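Local structure of rhamnosidase B (Bacillus sp., 2OKX) at residues 97-102 and 232-237; 103-108 and 619-624. The protein hydrolyses terminal alpha-L-rhamnose residues from alpha-L-rhamnosides, as a glycoside hydrolase of family 78. One frame throughout, in Å; residues are numbered along the deposited sequence.

Contact 1 (97-102 and 232-237); sequences FGVSNF and ESVNHA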
loop_
_atom_site.group_PDB
_atom_site.type_symbol
_atom_site.label_atom_id
_atom_site.label_comp_id
_atom_site.label_asym_id
_atom_site.label_seq_id
_atom_site.Cartn_x
_atom_site.Cartn_y
_atom_site.Cartn_z
ATOM N N PHE A 97 -16.134 -6.158 2.149
ATOM C CA PHE A 97 -16.046 -4.738 1.837
ATOM C C PHE A 97 -17.277 -4.176 1.132
ATOM O O PHE A 97 -17.739 -3.087 1.464
ATOM C CB PHE A 97 -14.801 -4.460 0.985
ATOM C CG PHE A 97 -13.508 -4.897 1.627
ATOM C CD1 PHE A 97 -13.307 -4.750 2.998
ATOM C CD2 PHE A 97 -12.478 -5.425 0.854
ATOM C CE1 PHE A 97 -12.094 -5.122 3.592
ATOM C CE2 PHE A 97 -11.264 -5.799 1.435
ATOM C CZ PHE A 97 -11.072 -5.645 2.807
ATOM N N GLY A 98 -17.796 -4.917 0.155
ATOM C CA GLY A 98 -18.955 -4.450 -0.586
ATOM C C GLY A 98 -18.594 -3.280 -1.486
ATOM O O GLY A 98 -19.465 -2.620 -2.056
ATOM N N VAL A 99 -17.295 -3.028 -1.610
ATOM C CA VAL A 99 -16.779 -1.931 -2.427
ATOM C C VAL A 99 -15.447 -2.376 -3.020
ATOM O O VAL A 99 -14.624 -2.971 -2.322
ATOM C CB VAL A 99 -16.543 -0.667 -1.567
ATOM C CG1 VAL A 99 -15.931 0.442 -2.408
ATOM C CG2 VAL A 99 -17.851 -0.205 -0.951
ATOM N N SER A 100 -15.234 -2.104 -4.301
ATOM C CA SER A 100 -13.981 -2.492 -4.945
ATOM C C SER A 100 -12.832 -1.576 -4.520
ATOM O O SER A 100 -13.057 -0.425 -4.153
ATOM C CB SER A 100 -14.125 -2.437 -6.473
ATOM O OG SER A 100 -15.067 -3.384 -6.955
ATOM N N ASN A 101 -11.605 -2.100 -4.549
ATOM C CA ASN A 101 -10.425 -1.299 -4.223
ATOM C C ASN A 101 -9.228 -1.775 -5.056
ATOM O O ASN A 101 -9.411 -2.505 -6.032
ATOM C CB ASN A 101 -10.106 -1.320 -2.713
ATOM C CG ASN A 101 -9.898 -2.723 -2.155
ATOM O OD1 ASN A 101 -9.211 -3.554 -2.749
ATOM N ND2 ASN A 101 -10.478 -2.979 -0.985
ATOM N N PHE A 102 -8.020 -1.362 -4.686
ATOM C CA PHE A 102 -6.815 -1.725 -5.437
ATOM C C PHE A 102 -6.288 -3.143 -5.203
ATOM O O PHE A 102 -5.280 -3.529 -5.796
ATOM C CB PHE A 102 -5.681 -0.732 -5.146
ATOM C CG PHE A 102 -5.914 0.662 -5.677
ATOM C CD1 PHE A 102 -7.200 1.174 -5.832
ATOM C CD2 PHE A 102 -4.830 1.508 -5.913
ATOM C CE1 PHE A 102 -7.405 2.511 -6.202
ATOM C CE2 PHE A 102 -5.019 2.842 -6.280
ATOM C CZ PHE A 102 -6.314 3.347 -6.422
ATOM N N GLU A 232 -22.834 4.280 -8.315
ATOM C CA GLU A 232 -22.306 3.138 -9.047
ATOM C C GLU A 232 -20.791 2.971 -8.887
ATOM O O GLU A 232 -20.248 1.927 -9.223
ATOM C CB GLU A 232 -22.677 3.260 -10.530
ATOM C CG GLU A 232 -22.552 1.965 -11.319
ATOM C CD GLU A 232 -21.133 1.675 -11.775
ATOM O OE1 GLU A 232 -20.853 0.511 -12.140
ATOM O OE2 GLU A 232 -20.303 2.613 -11.781
ATOM N N SER A 233 -20.115 3.991 -8.363
ATOM C CA SER A 233 -18.663 3.935 -8.189
ATOM C C SER A 233 -18.209 2.853 -7.210
ATOM O O SER A 233 -17.020 2.553 -7.128
ATOM C CB SER A 233 -18.125 5.295 -7.733
ATOM O OG SER A 233 -18.555 5.609 -6.423
ATOM N N VAL A 234 -19.151 2.263 -6.475
ATOM C CA VAL A 234 -18.821 1.201 -5.522
ATOM C C VAL A 234 -18.353 -0.060 -6.246
ATOM O O VAL A 234 -17.673 -0.911 -5.665
ATOM C CB VAL A 234 -20.043 0.809 -4.651
ATOM C CG1 VAL A 234 -20.497 1.994 -3.813
ATOM C CG2 VAL A 234 -21.178 0.302 -5.547
ATOM N N ASN A 235 -18.710 -0.177 -7.521
ATOM C CA ASN A 235 -18.352 -1.355 -8.300
ATOM C C ASN A 235 -16.987 -1.337 -8.981
ATOM O O ASN A 235 -16.609 -2.308 -9.635
ATOM C CB ASN A 235 -19.448 -1.629 -9.331
ATOM C CG ASN A 235 -20.791 -1.892 -8.682
ATOM O OD1 ASN A 235 -20.927 -2.798 -7.858
ATOM N ND2 ASN A 235 -21.789 -1.095 -9.041
ATOM N N HIS A 236 -16.245 -0.245 -8.838
ATOM C CA HIS A 236 -14.919 -0.168 -9.443
ATOM C C HIS A 236 -14.029 0.750 -8.620
ATOM O O HIS A 236 -14.498 1.405 -7.692
ATOM C CB HIS A 236 -14.999 0.355 -10.881
ATOM C CG HIS A 236 -15.424 1.786 -10.975
ATOM N ND1 HIS A 236 -16.725 2.163 -11.230
ATOM C CD2 HIS A 236 -14.724 2.933 -10.811
ATOM C CE1 HIS A 236 -16.808 3.482 -11.218
ATOM N NE2 HIS A 236 -15.608 3.973 -10.966
ATOM N N ALA A 237 -12.746 0.802 -8.965
ATOM C CA ALA A 237 -11.805 1.643 -8.238
ATOM C C ALA A 237 -11.140 2.660 -9.151
ATOM O O ALA A 237 -9.997 3.057 -8.921
ATOM C CB ALA A 237 -10.748 0.779 -7.554
#
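The backbone carbonyl of V234 is met by one hydrogen bond and one CA-H...O contact from the 97-102 loop. The hydrogen bond comes from S100, with S100 N to V234 O at 3.0 Å and 167° at the hydrogen; the donor stands tilted 21° from the carbonyl plane. The CA-H...O contact is made by V99, its CA 3.5 Å from V234 O. V99 adds an apolar touch, CG2 to the CB of V234 at 4.4 Å. S100 turns its CB toward the partner, laying it against the backbone of H236 (S100 CB to H236 CA 3.8 Å). With S100 OG anti to the carbonyl carbon (chi1 -65°), it lies 3.3 Å from N235 O and is hydrogen-bonded to R106 N. Farther along, A237 CB fills the angle between the N101 carbonyl, 3.9 Å from N101 O, and the phenyl ring of F102, whose CD1 is 4.0 Å away. F102 in turn meets the ring of H310. The contact is buried: segment 97-102 leaves strand 87-96 of the seven-stranded antiparallel sheet, segment 232-237 runs between helix 225-229 and strand 240-252, and N227 of that helix touches both V99 and V234.

Contact 2 (103-108 and 619-624); sequences YYLRGR and PSAWSS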
loop_
_atom_site.group_PDB
_atom_site.type_symbol
_atom_site.label_atom_id
_atom_site.label_comp_id
_atom_site.label_asym_id
_atom_site.label_seq_id
_atom_site.Cartn_x
_atom_site.Cartn_y
_atom_site.Cartn_z
ATOM N N TYR A 103 -6.931 -3.908 -4.323
ATOM C CA TYR A 103 -6.507 -5.286 -4.080
ATOM C C TYR A 103 -7.687 -6.223 -3.840
ATOM O O TYR A 103 -7.545 -7.301 -3.256
ATOM C CB TYR A 103 -5.489 -5.379 -2.921
ATOM C CG TYR A 103 -5.825 -4.660 -1.620
ATOM C CD1 TYR A 103 -6.937 -5.023 -0.852
ATOM C CD2 TYR A 103 -4.976 -3.667 -1.119
ATOM C CE1 TYR A 103 -7.189 -4.418 0.384
ATOM C CE2 TYR A 103 -5.217 -3.060 0.115
ATOM C CZ TYR A 103 -6.324 -3.442 0.863
ATOM O OH TYR A 103 -6.552 -2.856 2.090
ATOM N N TYR A 104 -8.850 -5.805 -4.328
ATOM C CA TYR A 104 -10.076 -6.576 -4.190
ATOM C C TYR A 104 -11.125 -6.096 -5.187
ATOM O O TYR A 104 -11.364 -4.898 -5.317
ATOM C CB TYR A 104 -10.628 -6.444 -2.764
ATOM C CG TYR A 104 -12.048 -6.952 -2.616
ATOM C CD1 TYR A 104 -13.131 -6.072 -2.633
ATOM C CD2 TYR A 104 -12.311 -8.318 -2.511
ATOM C CE1 TYR A 104 -14.451 -6.541 -2.555
ATOM C CE2 TYR A 104 -13.621 -8.799 -2.432
ATOM C CZ TYR A 104 -14.684 -7.905 -2.456
ATOM O OH TYR A 104 -15.971 -8.383 -2.389
ATOM N N LEU A 105 -11.735 -7.037 -5.902
ATOM C CA LEU A 105 -12.784 -6.699 -6.861
ATOM C C LEU A 105 -14.103 -7.161 -6.255
ATOM O O LEU A 105 -14.257 -8.334 -5.905
ATOM C CB LEU A 105 -12.540 -7.384 -8.210
ATOM C CG LEU A 105 -11.409 -6.795 -9.069
ATOM C CD1 LEU A 105 -10.047 -7.189 -8.497
ATOM C CD2 LEU A 105 -11.541 -7.308 -10.493
ATOM N N ARG A 106 -15.044 -6.235 -6.119
ATOM C CA ARG A 106 -16.337 -6.547 -5.522
ATOM C C ARG A 106 -16.989 -7.812 -6.070
ATOM O O ARG A 106 -17.135 -7.984 -7.283
ATOM C CB ARG A 106 -17.310 -5.378 -5.694
ATOM C CG ARG A 106 -18.542 -5.504 -4.807
ATOM C CD ARG A 106 -19.636 -4.513 -5.156
ATOM N NE ARG A 106 -20.725 -4.588 -4.186
ATOM C CZ ARG A 106 -21.846 -3.878 -4.253
ATOM N NH1 ARG A 106 -22.040 -3.030 -5.256
ATOM N NH2 ARG A 106 -22.768 -4.006 -3.308
ATOM N N GLY A 107 -17.360 -8.701 -5.155
ATOM C CA GLY A 107 -18.033 -9.934 -5.512
ATOM C C GLY A 107 -19.296 -9.942 -4.669
ATOM O O GLY A 107 -20.238 -9.202 -4.941
ATOM N N ARG A 108 -19.306 -10.761 -3.626
ATOM C CA ARG A 108 -20.442 -10.836 -2.720
ATOM C C ARG A 108 -19.962 -11.510 -1.442
ATOM O O ARG A 108 -19.001 -12.281 -1.469
ATOM C CB ARG A 108 -21.593 -11.633 -3.349
ATOM C CG ARG A 108 -21.275 -13.082 -3.667
ATOM C CD ARG A 108 -22.473 -13.794 -4.299
ATOM N NE ARG A 108 -23.635 -13.829 -3.410
ATOM C CZ ARG A 108 -24.807 -14.380 -3.726
ATOM N NH1 ARG A 108 -25.806 -14.364 -2.857
ATOM N NH2 ARG A 108 -24.981 -14.944 -4.915
ATOM N N PRO A 619 -4.171 -7.594 -8.013
ATOM C CA PRO A 619 -5.386 -7.675 -8.837
ATOM C C PRO A 619 -6.201 -6.476 -8.367
ATOM O O PRO A 619 -6.487 -6.352 -7.174
ATOM C CB PRO A 619 -5.994 -9.012 -8.426
ATOM C CG PRO A 619 -5.622 -9.107 -6.976
ATOM C CD PRO A 619 -4.184 -8.625 -6.959
ATOM N N SER A 620 -6.561 -5.590 -9.293
ATOM C CA SER A 620 -7.258 -4.368 -8.908
ATOM C C SER A 620 -8.460 -3.950 -9.742
ATOM O O SER A 620 -8.602 -4.340 -10.904
ATOM C CB SER A 620 -6.249 -3.216 -8.890
ATOM O OG SER A 620 -6.880 -1.966 -8.688
ATOM N N ALA A 621 -9.313 -3.132 -9.130
ATOM C CA ALA A 621 -10.504 -2.617 -9.790
ATOM C C ALA A 621 -10.194 -1.276 -10.449
ATOM O O ALA A 621 -11.071 -0.656 -11.046
ATOM C CB ALA A 621 -11.642 -2.465 -8.783
ATOM N N TRP A 622 -8.952 -0.813 -10.323
ATOM C CA TRP A 622 -8.563 0.441 -10.965
ATOM C C TRP A 622 -7.897 0.065 -12.280
ATOM O O TRP A 622 -6.757 -0.399 -12.295
ATOM C CB TRP A 622 -7.579 1.256 -10.109
ATOM C CG TRP A 622 -7.094 2.528 -10.799
ATOM C CD1 TRP A 622 -7.700 3.174 -11.850
ATOM C CD2 TRP A 622 -5.942 3.321 -10.459
ATOM N NE1 TRP A 622 -6.999 4.311 -12.179
ATOM C CE2 TRP A 622 -5.917 4.427 -11.344
ATOM C CE3 TRP A 622 -4.930 3.205 -9.495
ATOM C CZ2 TRP A 622 -4.920 5.412 -11.291
ATOM C CZ3 TRP A 622 -3.937 4.186 -9.439
ATOM C CH2 TRP A 622 -3.941 5.274 -10.334
ATOM N N SER A 623 -8.625 0.243 -13.377
ATOM C CA SER A 623 -8.103 -0.075 -14.697
ATOM C C SER A 623 -7.163 1.054 -15.081
ATOM O O SER A 623 -7.582 2.070 -15.639
ATOM C CB SER A 623 -9.250 -0.187 -15.707
ATOM O OG SER A 623 -8.779 -0.632 -16.968
ATOM N N SER A 624 -5.887 0.867 -14.760
ATOM C CA SER A 624 -4.864 1.866 -15.027
ATOM C C SER A 624 -3.642 1.207 -15.646
ATOM O O SER A 624 -3.272 0.091 -15.277
ATOM C CB SER A 624 -4.471 2.561 -13.722
ATOM O OG SER A 624 -3.396 3.458 -13.920
#
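An interface between the N-terminal beta region and the six-hairpin glycosidase region brings Y103 and L105 against the chain from P619 to A621, with no hydrogen bond between the two segments. Y103 approaches through its backbone: Y103 CA sits 3.3 Å from P619 O, a CA-H...O contact with 140° at the hydrogen. Its CB points away from the partner, and the hydroxyl bonds to Q148. L105 supplies the side-chain packing. L105 CG is anti to the carbonyl carbon (chi1 -74°), and L105 CD1 lies over the backbone of S620, 3.8 Å from S620 C and 3.9 Å from P619 O, so that it spans two successive peptide groups; L105 CG faces A621 CB at 4.3 Å. Shortening L105 to alanine removes CG and both methyls, which would probably leave a gap over S620 and take away an apolar contact of A621 CB. The 619-624 loop has a cis peptide bond before P619 and an ST turn, in which S620 OG accepts from W622 N (2.9 Å, 169°) and also bonds to Q617. On the other segment, Y104 OH accepts from G107 N (3.1 Å) and also bonds to D47. Segment 619-624 leads into helix 627-644, probably one of the helices of the alpha barrel.

Contacts 1 and 2 share one continuous loop, residues 97-108, and their centres are 7 Å apart. The side chain of R106 joins them: R106 NH1 is 2.8 Å from N235 OD1, a probable hydrogen bond that ties segment 103-108 of contact 2 to segment 232-237 of contact 1. A621 makes a second bridge through backbone hydrogen bonds to N101 and A237. The rings of F102 in contact 1 and W622 in contact 2 also meet, their planes at about 40°, and a glycerol, probably from the crystallisation liquor, lies about 4 Å from the F102 side chain. Parts of three family regions thus converge here, including the glycosidase region expected to hold the active site.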